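Local coordinates for cytochrome P450 reductase (Amycolatopsis methanolica 239, PDB 5OGX), which passes electrons from NADH through FAD and a [2Fe-2S] cluster to the cytochrome P450 GcoA, which O-demethylates guaiacol and related lignin-derived aromatics, at residues 14-19 with 79-84; 46-51 with 71-76; 101-106 with 122-127; 209-214 with 239-244; 245-250 with 275-280. All coordinates share one frame; numbering follows the deposited sequence.

Contact 1 of 5, residues 14-19 with 79-84; sequences VDCEPG and ARPLAD
C16 lays its thiol against the ring of P81. C16 SG is 3.7 Å from P81 CD and equally close to P81 CG, while the C16 CB is a little farther from the same CG. The sulfur sits anti to the backbone N (chi1 -173°), which carries it across to the proline. This is plain apolar packing, and both residues are buried.

The second attachment is polar and lies one residue before P81, between R80 and G19. R80 runs its chain straight out from CG to NE, past the carbonyl group of P18, with R80 CB 3.8 Å from P18 O. R80 CD then passes 3.4 Å from G19 O. Finally R80 NE donates to G19 O at 2.8 Å, with an N-H...O angle of 152°. The acceptor lies in the guanidinium plane, at its edge. The donor, however, stands well above the carbonyl plane of G19, 63° out of it. This single bond ties the loop after strand 12-16 to strand 80-81.

The contact belongs to the 2Fe-2S cluster-binding domain, and the R80 side chain is about 11 Å from the cluster. C16 also packs on V7 of strand 5-9 and on A25 of helix 22-28. P81 likewise touches V7 and, on the same helix, L22. The C16-P81 pair therefore sits where an edge strand, its neighbour and helix 22-28 come together.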
# COMPACT_ATOMS: atom_id res chain seq x y z
N VAL A 14 -6.12 23.93 4.81
CA VAL A 14 -7.07 23.58 3.76
C VAL A 14 -8.47 23.79 4.32
O VAL A 14 -8.66 23.98 5.52
CB VAL A 14 -6.89 22.14 3.23
CG1 VAL A 14 -5.44 21.91 2.80
CG2 VAL A 14 -7.31 21.14 4.27
N ASP A 15 -9.46 23.80 3.43
CA ASP A 15 -10.84 23.93 3.87
C ASP A 15 -11.53 22.58 3.71
O ASP A 15 -11.46 21.96 2.65
CB ASP A 15 -11.57 25.04 3.10
CG ASP A 15 -11.02 26.41 3.44
OD1 ASP A 15 -11.26 26.87 4.58
OD2 ASP A 15 -10.32 27.00 2.59
N CYS A 16 -12.15 22.13 4.79
CA CYS A 16 -12.72 20.80 4.89
C CYS A 16 -14.24 20.92 4.96
O CYS A 16 -14.76 21.66 5.79
CB CYS A 16 -12.18 20.08 6.13
SG CYS A 16 -12.66 18.35 6.27
N GLU A 17 -14.93 20.22 4.07
CA GLU A 17 -16.38 20.20 4.15
C GLU A 17 -16.81 19.45 5.42
O GLU A 17 -16.09 18.58 5.90
CB GLU A 17 -16.98 19.55 2.91
CG GLU A 17 -16.46 20.14 1.61
CD GLU A 17 -17.38 19.87 0.44
OE1 GLU A 17 -18.59 19.62 0.67
OE2 GLU A 17 -16.91 19.90 -0.71
N PRO A 18 -17.97 19.80 5.98
CA PRO A 18 -18.37 19.18 7.26
C PRO A 18 -18.54 17.67 7.19
O PRO A 18 -18.40 17.00 8.22
CB PRO A 18 -19.69 19.88 7.58
CG PRO A 18 -19.56 21.21 6.91
CD PRO A 18 -18.83 20.94 5.63
N GLY A 19 -18.84 17.11 6.02
CA GLY A 19 -18.93 15.67 5.89
C GLY A 19 -17.65 14.99 5.46
O GLY A 19 -17.62 13.77 5.28
N ALA A 79 -11.82 11.32 11.41
CA ALA A 79 -12.28 12.52 12.10
C ALA A 79 -12.84 13.53 11.10
O ALA A 79 -12.23 13.82 10.07
CB ALA A 79 -11.12 13.15 12.89
N ARG A 80 -14.03 14.06 11.41
CA ARG A 80 -14.57 15.16 10.65
C ARG A 80 -14.70 16.39 11.55
O ARG A 80 -15.11 16.27 12.70
CB ARG A 80 -15.94 14.82 10.04
CG ARG A 80 -15.89 13.61 9.10
CD ARG A 80 -17.28 13.20 8.61
NE ARG A 80 -17.16 12.18 7.56
CZ ARG A 80 -16.95 10.89 7.80
NH1 ARG A 80 -16.84 10.45 9.05
NH2 ARG A 80 -16.84 10.04 6.79
N PRO A 81 -14.36 17.57 11.04
CA PRO A 81 -14.34 18.76 11.90
C PRO A 81 -15.74 19.22 12.24
O PRO A 81 -16.65 19.14 11.41
CB PRO A 81 -13.61 19.79 11.03
CG PRO A 81 -13.91 19.36 9.61
CD PRO A 81 -13.93 17.86 9.66
N LEU A 82 -15.90 19.70 13.47
CA LEU A 82 -17.12 20.39 13.89
C LEU A 82 -16.87 21.87 14.11
O LEU A 82 -17.80 22.61 14.49
CB LEU A 82 -17.67 19.74 15.16
CG LEU A 82 -17.88 18.23 15.09
CD1 LEU A 82 -18.04 17.64 16.49
CD2 LEU A 82 -19.09 17.91 14.23
N ALA A 83 -15.64 22.33 13.89
CA ALA A 83 -15.24 23.72 13.99
C ALA A 83 -13.89 23.83 13.30
O ALA A 83 -13.29 22.83 12.91
CB ALA A 83 -15.16 24.19 15.45
N ASP A 84 -13.40 25.06 13.15
CA ASP A 84 -12.03 25.23 12.68
C ASP A 84 -11.10 24.51 13.63
O ASP A 84 -11.21 24.64 14.85
CB ASP A 84 -11.67 26.71 12.58
CG ASP A 84 -12.54 27.46 11.61
OD1 ASP A 84 -13.28 26.81 10.85
OD2 ASP A 84 -12.48 28.71 11.62

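Contact 2 of 5, residues 46-51 with 71-76; sequences KLQVLS and SGLALA. Unlike the reference sequence in segment 71-76: S71 (reference Ala).
In the mixed beta sheet of the 2Fe-2S domain, strand 73-75 is an outermost strand and runs antiparallel beside strand 46-51. L47 and A74 form a hydrogen-bonded pair. L47 N donates to A74 O at 2.8 Å, and A74 N donates back to L47 O at 3.0 Å. K46 with L75 and Q48 with L73 are the flanking non-hydrogen-bonded pairs. A third bond, V49 N to G72 O at 2.8 Å, is straighter, with an N-H...O angle of 166°.

G72 closes the helix before the strand. It has positive phi, and two bonds back into the last turn make a Schellman motif. The chain thus ends helix 66-70 and enters the sheet within a few residues.

On the side of L47 and A74, L47 CD1 lies 3.6 Å from the CB of A76, just past the strand end. The A76 side chain is also about 4 Å from a bound sodium ion. V49 CG2, placed beside its own backbone N, reaches A74 CB. L47 also touches L22 of helix 22-28 and V87 of strand 85-88, so its side chain is packed into the domain.

On the other face the K46 chain slants across two leucines. K46 CD meets L73 CD1 at 4.1 Å, and K46 CE lies against L75 CD2. A bend at chi3 (-84°) turns the chain at its CG-CD bond. K46 NZ forms a salt bridge with E68 and a hydrogen bond to the carbonyl of T63. L73 also sends CD2 to Q48 CB, and the Q48 amide oxygen is held by R88. The L75 side chain is about 4 Å from the iron-sulfur cluster.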
# COMPACT_ATOMS: atom_id res chain seq x y z
N LYS A 46 -2.82 8.94 13.14
CA LYS A 46 -3.19 9.51 14.43
C LYS A 46 -2.66 10.94 14.55
O LYS A 46 -1.55 11.25 14.12
CB LYS A 46 -2.64 8.63 15.55
CG LYS A 46 -3.32 8.84 16.90
CD LYS A 46 -2.95 7.72 17.87
CE LYS A 46 -3.84 6.51 17.67
NZ LYS A 46 -3.42 5.37 18.55
N LEU A 47 -3.48 11.80 15.14
CA LEU A 47 -3.23 13.23 15.23
C LEU A 47 -3.51 13.67 16.66
O LEU A 47 -4.32 13.06 17.35
CB LEU A 47 -4.18 14.04 14.33
CG LEU A 47 -4.28 13.89 12.83
CD1 LEU A 47 -5.46 14.67 12.33
CD2 LEU A 47 -3.01 14.42 12.23
N GLN A 48 -2.86 14.76 17.08
CA GLN A 48 -3.31 15.49 18.26
C GLN A 48 -4.15 16.67 17.81
O GLN A 48 -3.71 17.47 16.97
CB GLN A 48 -2.15 15.98 19.13
CG GLN A 48 -2.64 16.81 20.34
CD GLN A 48 -1.54 17.57 21.07
OE1 GLN A 48 -0.41 17.67 20.60
NE2 GLN A 48 -1.87 18.13 22.23
N VAL A 49 -5.35 16.80 18.35
CA VAL A 49 -6.18 17.97 18.09
C VAL A 49 -5.70 19.07 19.03
O VAL A 49 -5.83 18.95 20.25
CB VAL A 49 -7.67 17.67 18.30
CG1 VAL A 49 -8.48 18.94 18.12
CG2 VAL A 49 -8.12 16.60 17.31
N LEU A 50 -5.14 20.14 18.47
CA LEU A 50 -4.60 21.23 19.28
C LEU A 50 -5.65 22.26 19.64
O LEU A 50 -5.63 22.81 20.75
CB LEU A 50 -3.45 21.92 18.55
CG LEU A 50 -2.28 21.01 18.17
CD1 LEU A 50 -1.37 21.64 17.11
CD2 LEU A 50 -1.48 20.66 19.42
N SER A 51 -6.57 22.55 18.72
CA SER A 51 -7.69 23.44 18.95
C SER A 51 -8.80 23.05 17.99
O SER A 51 -8.55 22.49 16.92
CB SER A 51 -7.30 24.91 18.77
OG SER A 51 -6.86 25.15 17.45
N SER A 71 -7.80 12.47 25.78
CA SER A 71 -6.60 13.29 25.76
C SER A 71 -6.48 14.13 24.49
O SER A 71 -5.50 14.87 24.35
CB SER A 71 -5.35 12.40 25.92
OG SER A 71 -5.02 11.76 24.70
N GLY A 72 -7.44 14.03 23.58
CA GLY A 72 -7.48 14.88 22.41
C GLY A 72 -6.87 14.30 21.15
O GLY A 72 -6.60 15.05 20.21
N LEU A 73 -6.63 12.99 21.10
CA LEU A 73 -6.14 12.38 19.87
C LEU A 73 -7.30 12.00 18.97
O LEU A 73 -8.45 11.88 19.41
CB LEU A 73 -5.29 11.15 20.18
CG LEU A 73 -4.11 11.34 21.14
CD1 LEU A 73 -3.23 10.11 21.13
CD2 LEU A 73 -3.31 12.59 20.78
N ALA A 74 -6.99 11.81 17.69
CA ALA A 74 -7.98 11.43 16.68
C ALA A 74 -7.28 10.69 15.56
O ALA A 74 -6.05 10.68 15.47
CB ALA A 74 -8.71 12.67 16.13
N LEU A 75 -8.07 10.04 14.72
CA LEU A 75 -7.58 9.47 13.47
C LEU A 75 -7.99 10.38 12.33
O LEU A 75 -9.19 10.61 12.11
CB LEU A 75 -8.13 8.06 13.24
CG LEU A 75 -7.85 7.00 14.30
CD1 LEU A 75 -8.46 5.67 13.86
CD2 LEU A 75 -6.33 6.89 14.50
N ALA A 76 -7.01 10.90 11.59
CA ALA A 76 -7.32 11.81 10.48
C ALA A 76 -8.29 11.19 9.48
O ALA A 76 -9.11 11.90 8.89
CB ALA A 76 -6.03 12.23 9.77

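Contact 3 of 5, residues 101-106 with 122-127; sequences RDLTAT and LGLAEP
R101 reaches from its strand to the backbone of E126 and P127. Its CB leads toward segment 122-127. CG takes the crowded position between backbone N and carbonyl carbon (chi1 67°), and from there the chain is extended to NE. R101 NE comes no nearer than 4.2 Å to P127 O. At the tip, R101 NH2 donates to P127 O at 2.9 Å, with the donor 61° above that carbonyl plane. The same R101 NH2 makes a weak bond to E126 O at 3.2 Å, and this oxygen lies in the guanidinium plane. One face of the guanidinium is covered by L103 CD2, offset toward the rim. One nitrogen thus serves two successive carbonyls just beyond the end of strand 117-124, one of them only weakly.

Strands 101-114 and 117-124 are the two arms of a beta hairpin in the antiparallel sheet of the FAD-binding domain. The arms meet here far from the hairpin turn. T106 and G123 are a hydrogen-bonded pair: T106 N to G123 O is 2.8 Å and G123 N to T106 O is 2.7 Å. A105 and L124 form the adjoining non-hydrogen-bonded pair. A125 N then bonds to T104 O at 3.2 Å.

The side chains separate by face. L124 CD2 lies 3.8 Å from A105 CB and also touches L103 CB. These residues are buried, and L124 and L103 both rest on L161 of strand 160-166. T104 is exposed and presses its CB and CG2 on A125 CB. The K159 side-chain NZ bonds to L124 O.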
# COMPACT_ATOMS: atom_id res chain seq x y z
N ARG A 101 -7.13 12.52 -5.82
CA ARG A 101 -8.14 13.04 -6.73
C ARG A 101 -9.06 11.93 -7.23
O ARG A 101 -8.76 10.74 -7.12
CB ARG A 101 -7.51 13.80 -7.90
CG ARG A 101 -6.70 12.96 -8.87
CD ARG A 101 -6.14 13.87 -9.99
NE ARG A 101 -5.46 13.10 -11.03
CZ ARG A 101 -6.07 12.42 -11.99
NH1 ARG A 101 -7.40 12.42 -12.06
NH2 ARG A 101 -5.37 11.74 -12.89
N ASP A 102 -10.21 12.36 -7.76
CA ASP A 102 -11.17 11.43 -8.34
C ASP A 102 -10.74 11.05 -9.75
O ASP A 102 -10.39 11.92 -10.56
CB ASP A 102 -12.56 12.04 -8.36
CG ASP A 102 -12.99 12.54 -7.00
OD1 ASP A 102 -13.19 11.69 -6.11
OD2 ASP A 102 -13.10 13.77 -6.83
N LEU A 103 -10.76 9.75 -10.05
CA LEU A 103 -10.25 9.25 -11.31
C LEU A 103 -11.40 8.96 -12.27
O LEU A 103 -12.48 8.54 -11.86
CB LEU A 103 -9.44 7.97 -11.11
CG LEU A 103 -8.37 8.04 -10.02
CD1 LEU A 103 -7.63 6.71 -9.92
CD2 LEU A 103 -7.42 9.19 -10.30
N THR A 104 -11.14 9.20 -13.55
CA THR A 104 -12.04 8.77 -14.63
C THR A 104 -11.41 7.51 -15.21
O THR A 104 -10.60 7.57 -16.14
CB THR A 104 -12.21 9.87 -15.68
OG1 THR A 104 -12.74 11.05 -15.05
CG2 THR A 104 -13.16 9.42 -16.77
N ALA A 105 -11.76 6.36 -14.64
CA ALA A 105 -11.06 5.10 -14.88
C ALA A 105 -11.95 4.14 -15.65
O ALA A 105 -13.12 3.97 -15.31
CB ALA A 105 -10.64 4.45 -13.56
N THR A 106 -11.38 3.50 -16.68
CA THR A 106 -12.09 2.56 -17.53
C THR A 106 -11.32 1.25 -17.60
O THR A 106 -10.10 1.25 -17.80
CB THR A 106 -12.30 3.12 -18.95
OG1 THR A 106 -12.95 4.39 -18.88
CG2 THR A 106 -13.15 2.17 -19.79
N LEU A 122 -6.60 -0.44 -15.55
CA LEU A 122 -7.56 0.66 -15.55
C LEU A 122 -6.96 1.83 -16.32
O LEU A 122 -5.94 2.39 -15.91
CB LEU A 122 -7.89 1.10 -14.12
CG LEU A 122 -8.54 0.11 -13.16
CD1 LEU A 122 -8.83 0.83 -11.84
CD2 LEU A 122 -9.81 -0.47 -13.78
N GLY A 123 -7.60 2.19 -17.43
CA GLY A 123 -7.15 3.34 -18.20
C GLY A 123 -7.71 4.63 -17.63
O GLY A 123 -8.87 4.70 -17.24
N LEU A 124 -6.87 5.65 -17.60
CA LEU A 124 -7.22 6.94 -17.03
C LEU A 124 -7.38 7.99 -18.12
O LEU A 124 -6.66 7.98 -19.13
CB LEU A 124 -6.16 7.42 -16.03
CG LEU A 124 -5.97 6.51 -14.83
CD1 LEU A 124 -4.96 7.14 -13.88
CD2 LEU A 124 -7.29 6.26 -14.12
N ALA A 125 -8.31 8.92 -17.90
CA ALA A 125 -8.48 10.03 -18.84
C ALA A 125 -7.31 11.00 -18.78
O ALA A 125 -6.97 11.63 -19.80
CB ALA A 125 -9.79 10.75 -18.57
N GLU A 126 -6.69 11.16 -17.61
CA GLU A 126 -5.58 12.06 -17.37
C GLU A 126 -4.49 11.34 -16.60
O GLU A 126 -4.78 10.45 -15.79
CB GLU A 126 -6.02 13.30 -16.57
CG GLU A 126 -7.36 13.88 -17.01
CD GLU A 126 -7.31 14.48 -18.41
OE1 GLU A 126 -8.39 14.65 -19.02
OE2 GLU A 126 -6.20 14.78 -18.89
N PRO A 127 -3.22 11.71 -16.80
CA PRO A 127 -2.14 11.06 -16.05
C PRO A 127 -2.33 11.24 -14.55
O PRO A 127 -2.74 12.30 -14.08
CB PRO A 127 -0.87 11.78 -16.53
CG PRO A 127 -1.24 12.42 -17.82
CD PRO A 127 -2.72 12.68 -17.80

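Contact 4 of 5, residues 209-214 with 239-244; sequences PMVLIG and LLYHGV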
# COMPACT_ATOMS: atom_id res chain seq x y z
N PRO A 209 21.18 -2.43 0.12
CA PRO A 209 20.40 -3.62 -0.26
C PRO A 209 18.99 -3.59 0.31
O PRO A 209 18.75 -3.10 1.42
CB PRO A 209 21.20 -4.78 0.36
CG PRO A 209 22.00 -4.12 1.48
CD PRO A 209 22.33 -2.75 0.98
N MET A 210 18.07 -4.18 -0.45
CA MET A 210 16.66 -4.23 -0.06
C MET A 210 16.14 -5.65 -0.16
O MET A 210 16.42 -6.37 -1.13
CB MET A 210 15.78 -3.35 -0.97
CG MET A 210 16.24 -1.94 -1.15
SD MET A 210 15.46 -1.15 -2.58
CE MET A 210 13.76 -1.69 -2.48
N VAL A 211 15.34 -6.06 0.83
CA VAL A 211 14.54 -7.28 0.72
C VAL A 211 13.08 -6.88 0.69
O VAL A 211 12.65 -6.00 1.45
CB VAL A 211 14.84 -8.28 1.85
CG1 VAL A 211 14.63 -7.63 3.24
CG2 VAL A 211 13.96 -9.51 1.67
N LEU A 212 12.34 -7.46 -0.25
CA LEU A 212 10.92 -7.19 -0.41
C LEU A 212 10.19 -8.52 -0.30
O LEU A 212 10.56 -9.49 -0.97
CB LEU A 212 10.64 -6.53 -1.77
CG LEU A 212 11.37 -5.19 -1.90
CD1 LEU A 212 12.62 -5.44 -2.72
CD2 LEU A 212 10.50 -4.11 -2.54
N ILE A 213 9.18 -8.57 0.55
CA ILE A 213 8.48 -9.83 0.81
C ILE A 213 6.99 -9.60 0.63
O ILE A 213 6.40 -8.75 1.31
CB ILE A 213 8.80 -10.40 2.19
CG1 ILE A 213 10.31 -10.74 2.22
CG2 ILE A 213 8.00 -11.67 2.42
CD1 ILE A 213 10.77 -11.47 3.42
N GLY A 214 6.40 -10.32 -0.32
CA GLY A 214 4.99 -10.17 -0.65
C GLY A 214 4.24 -11.45 -0.34
O GLY A 214 4.63 -12.53 -0.79
N LEU A 239 16.25 -8.32 -3.27
CA LEU A 239 15.77 -9.69 -3.11
C LEU A 239 14.26 -9.65 -2.93
O LEU A 239 13.76 -9.08 -1.95
CB LEU A 239 16.42 -10.38 -1.92
CG LEU A 239 17.94 -10.43 -1.82
CD1 LEU A 239 18.32 -11.35 -0.67
CD2 LEU A 239 18.53 -10.94 -3.11
N LEU A 240 13.53 -10.23 -3.88
CA LEU A 240 12.07 -10.17 -3.88
C LEU A 240 11.53 -11.59 -3.68
O LEU A 240 11.73 -12.46 -4.53
CB LEU A 240 11.57 -9.57 -5.19
CG LEU A 240 10.07 -9.59 -5.46
CD1 LEU A 240 9.29 -8.94 -4.32
CD2 LEU A 240 9.80 -8.90 -6.79
N TYR A 241 10.90 -11.83 -2.53
CA TYR A 241 10.35 -13.15 -2.21
C TYR A 241 8.83 -13.09 -2.36
O TYR A 241 8.19 -12.17 -1.85
CB TYR A 241 10.71 -13.59 -0.79
CG TYR A 241 12.19 -13.76 -0.54
CD1 TYR A 241 12.98 -12.67 -0.26
CD2 TYR A 241 12.78 -15.03 -0.58
CE1 TYR A 241 14.34 -12.80 -0.03
CE2 TYR A 241 14.15 -15.18 -0.36
CZ TYR A 241 14.92 -14.06 -0.07
OH TYR A 241 16.27 -14.17 0.16
N HIS A 242 8.26 -14.09 -3.04
CA HIS A 242 6.81 -14.15 -3.22
C HIS A 242 6.28 -15.36 -2.45
O HIS A 242 6.51 -16.50 -2.84
CB HIS A 242 6.46 -14.25 -4.70
CG HIS A 242 5.00 -14.08 -4.99
ND1 HIS A 242 4.41 -14.52 -6.15
CD2 HIS A 242 4.02 -13.50 -4.25
CE1 HIS A 242 3.12 -14.22 -6.12
NE2 HIS A 242 2.85 -13.59 -4.98
N GLY A 243 5.56 -15.10 -1.35
CA GLY A 243 5.07 -16.20 -0.54
C GLY A 243 3.66 -16.59 -0.93
O GLY A 243 2.73 -15.78 -0.83
N VAL A 244 3.48 -17.83 -1.40
CA VAL A 244 2.19 -18.32 -1.86
C VAL A 244 1.99 -19.74 -1.34
O VAL A 244 2.90 -20.36 -0.80
CB VAL A 244 2.07 -18.31 -3.40
CG1 VAL A 244 2.14 -16.89 -3.96
CG2 VAL A 244 3.15 -19.17 -4.00
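Backbone hydrogen bonds join the two strands in parallel register, V211 beside L239 through G214 beside H242. Five bonds alternate in direction, from L239 N on M210 O at one end to G243 N on G214 O at the other. All are close to straight. The shortest is L212 N to L239 O at 2.7 Å, and the longest G214 N to Y241 O at 3.0 Å.

Apolar contacts lie on both faces. On one, V211 CG2 meets the edge of the Y241 ring, 3.7 Å from Y241 CE1. I213 CG1 slants past Y241 CD1 at 4.1 Å. Helix 285-292 packs on this face through P285, T286 and F289. On the other, L240 CG is anti to the backbone N (chi1 172°), and L240 CD1 comes 3.8 Å from L212 CB.

Among polar groups, Y241 OH bonds to D292, and H242 NE2 bonds to the carbonyl of G216. The H242 ring edge, at CD2, meets G214 O at 3.6 Å.

The strands belong to a beta-alpha-beta unit of the NAD-binding domain, with helix 219-232 packed on L212 and L240. The five bonds satisfy the facing N-H and C=O groups. V211 and I213 bond onward to S300 and W302, and buried apolar side chains pack the sheet against its helices.

Contact 5 of 5, residues 245-250 with 275-280; sequences RGAADL and EPDPAY
Two loops that follow strands 238-244 and 266-272 of the parallel sheet of the NAD-binding domain meet here. E275 N donates to R245 O at 2.9 Å, the one direct hydrogen bond between them. Two waters add bridges. One links A247 N to E275 O. The other accepts from A248 N and donates to E275 OE1, 2.6 Å from it.

The charges form a network. The R245 chain bends at chi3 (-56°), and its guanidinium lies alongside E275. Their planar ends are perpendicular, with a long salt bridge of 3.9 Å from R245 NH1 to E275 OE2. R245 NH2 also pairs with D249 OD1 by charge alone, the oxygen lying well out of the guanidinium plane. D249 OD2 accepts from G246 N at 2.9 Å. R115 pairs with both acids, and the R245 side chain is about 4 Å from that of R166, an FAD-binding residue.

The 275-280 loop is shaped by an Asx turn, D277 OD1 accepting from A279 N at 2.8 Å, inside a type I turn that ends at Y280. L250 CD1 sits over one face of the Y280 ring, 3.9 Å from the ring centroid and 18° off its normal, a CH-pi contact. A279 CB covers the opposite face. A247 CB touches Y280 CE2 and lies 3.7 Å from D277 OD2.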
# COMPACT_ATOMS: atom_id res chain seq x y z
N ARG A 245 0.77 -20.24 -1.52
CA ARG A 245 0.48 -21.60 -1.07
C ARG A 245 1.13 -22.64 -1.97
O ARG A 245 1.65 -23.65 -1.48
CB ARG A 245 -1.04 -21.80 -1.02
CG ARG A 245 -1.68 -21.25 0.24
CD ARG A 245 -3.19 -21.47 0.24
NE ARG A 245 -3.81 -20.89 -0.95
CZ ARG A 245 -4.45 -21.60 -1.88
NH1 ARG A 245 -4.55 -22.92 -1.76
NH2 ARG A 245 -4.98 -20.99 -2.92
N GLY A 246 1.08 -22.44 -3.29
CA GLY A 246 1.59 -23.43 -4.22
C GLY A 246 1.95 -22.79 -5.54
O GLY A 246 1.69 -21.60 -5.77
N ALA A 247 2.53 -23.60 -6.43
CA ALA A 247 2.99 -23.07 -7.71
C ALA A 247 1.84 -22.50 -8.52
O ALA A 247 2.05 -21.57 -9.31
CB ALA A 247 3.72 -24.16 -8.51
N ALA A 248 0.62 -23.01 -8.32
CA ALA A 248 -0.52 -22.51 -9.07
C ALA A 248 -0.82 -21.05 -8.77
O ALA A 248 -1.52 -20.40 -9.56
CB ALA A 248 -1.75 -23.37 -8.76
N ASP A 249 -0.31 -20.53 -7.65
CA ASP A 249 -0.50 -19.14 -7.26
C ASP A 249 0.51 -18.18 -7.87
O ASP A 249 0.37 -16.96 -7.71
CB ASP A 249 -0.43 -19.02 -5.73
CG ASP A 249 -1.45 -19.88 -5.02
OD1 ASP A 249 -2.64 -19.78 -5.36
OD2 ASP A 249 -1.05 -20.63 -4.10
N LEU A 250 1.54 -18.69 -8.54
CA LEU A 250 2.61 -17.83 -9.01
C LEU A 250 2.22 -17.18 -10.33
O LEU A 250 1.44 -17.74 -11.11
CB LEU A 250 3.92 -18.61 -9.17
CG LEU A 250 4.48 -19.30 -7.92
CD1 LEU A 250 5.57 -20.29 -8.29
CD2 LEU A 250 5.00 -18.22 -6.94
N GLU A 275 1.80 -26.45 -0.88
CA GLU A 275 1.86 -27.45 -1.96
C GLU A 275 3.28 -27.52 -2.50
O GLU A 275 3.65 -26.73 -3.39
CB GLU A 275 0.88 -27.10 -3.07
CG GLU A 275 -0.59 -27.27 -2.68
CD GLU A 275 -1.51 -26.31 -3.41
OE1 GLU A 275 -1.12 -25.80 -4.48
OE2 GLU A 275 -2.63 -26.06 -2.91
N PRO A 276 4.11 -28.45 -2.03
CA PRO A 276 5.52 -28.47 -2.43
C PRO A 276 5.69 -28.71 -3.93
O PRO A 276 4.86 -29.35 -4.58
CB PRO A 276 6.11 -29.61 -1.61
CG PRO A 276 4.94 -30.52 -1.34
CD PRO A 276 3.77 -29.60 -1.17
N ASP A 277 6.79 -28.18 -4.46
CA ASP A 277 7.16 -28.29 -5.85
C ASP A 277 8.68 -28.36 -5.85
O ASP A 277 9.33 -27.48 -5.25
CB ASP A 277 6.66 -27.11 -6.68
CG ASP A 277 6.89 -27.28 -8.17
OD1 ASP A 277 8.03 -27.59 -8.58
OD2 ASP A 277 5.92 -27.09 -8.93
N PRO A 278 9.28 -29.36 -6.50
CA PRO A 278 10.75 -29.46 -6.49
C PRO A 278 11.45 -28.26 -7.07
O PRO A 278 12.62 -28.03 -6.74
CB PRO A 278 11.02 -30.73 -7.32
CG PRO A 278 9.74 -31.47 -7.34
CD PRO A 278 8.65 -30.44 -7.27
N ALA A 279 10.78 -27.49 -7.93
CA ALA A 279 11.43 -26.36 -8.57
C ALA A 279 11.61 -25.17 -7.64
O ALA A 279 12.36 -24.26 -7.99
CB ALA A 279 10.61 -25.91 -9.79
N TYR A 280 10.98 -25.17 -6.47
CA TYR A 280 10.81 -23.94 -5.70
C TYR A 280 11.11 -24.15 -4.22
O TYR A 280 10.90 -25.24 -3.67
CB TYR A 280 9.37 -23.42 -5.84
CG TYR A 280 9.01 -23.01 -7.25
CD1 TYR A 280 9.69 -21.98 -7.89
CD2 TYR A 280 8.01 -23.68 -7.94
CE1 TYR A 280 9.37 -21.62 -9.18
CE2 TYR A 280 7.68 -23.33 -9.24
CZ TYR A 280 8.36 -22.29 -9.85
OH TYR A 280 8.05 -21.93 -11.14
O HOH W 1 2.81 -26.38 -5.92
O HOH W 2 0.11 -25.52 -6.78

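Contact 4 is the buried one, pairing two inner strands of the NAD-binding sheet through straight backbone bonds and apolar side chains. Contact 5 continues from it in a partly buried loop region: V244 and H242 touch D249 and L250, but there charges, water and one aromatic face replace regular pairing. Contacts 2 and 3 are antiparallel pairs, both partly buried, with some side chains packed inward and others more exposed. They differ in domain: contact 2 borders the iron-sulfur cluster, and contact 3 lies in the FAD-binding sheet. Contact 1 shares the 2Fe-2S domain with contact 2, meeting it through A74 and A79, yet joins its segments without strand pairing.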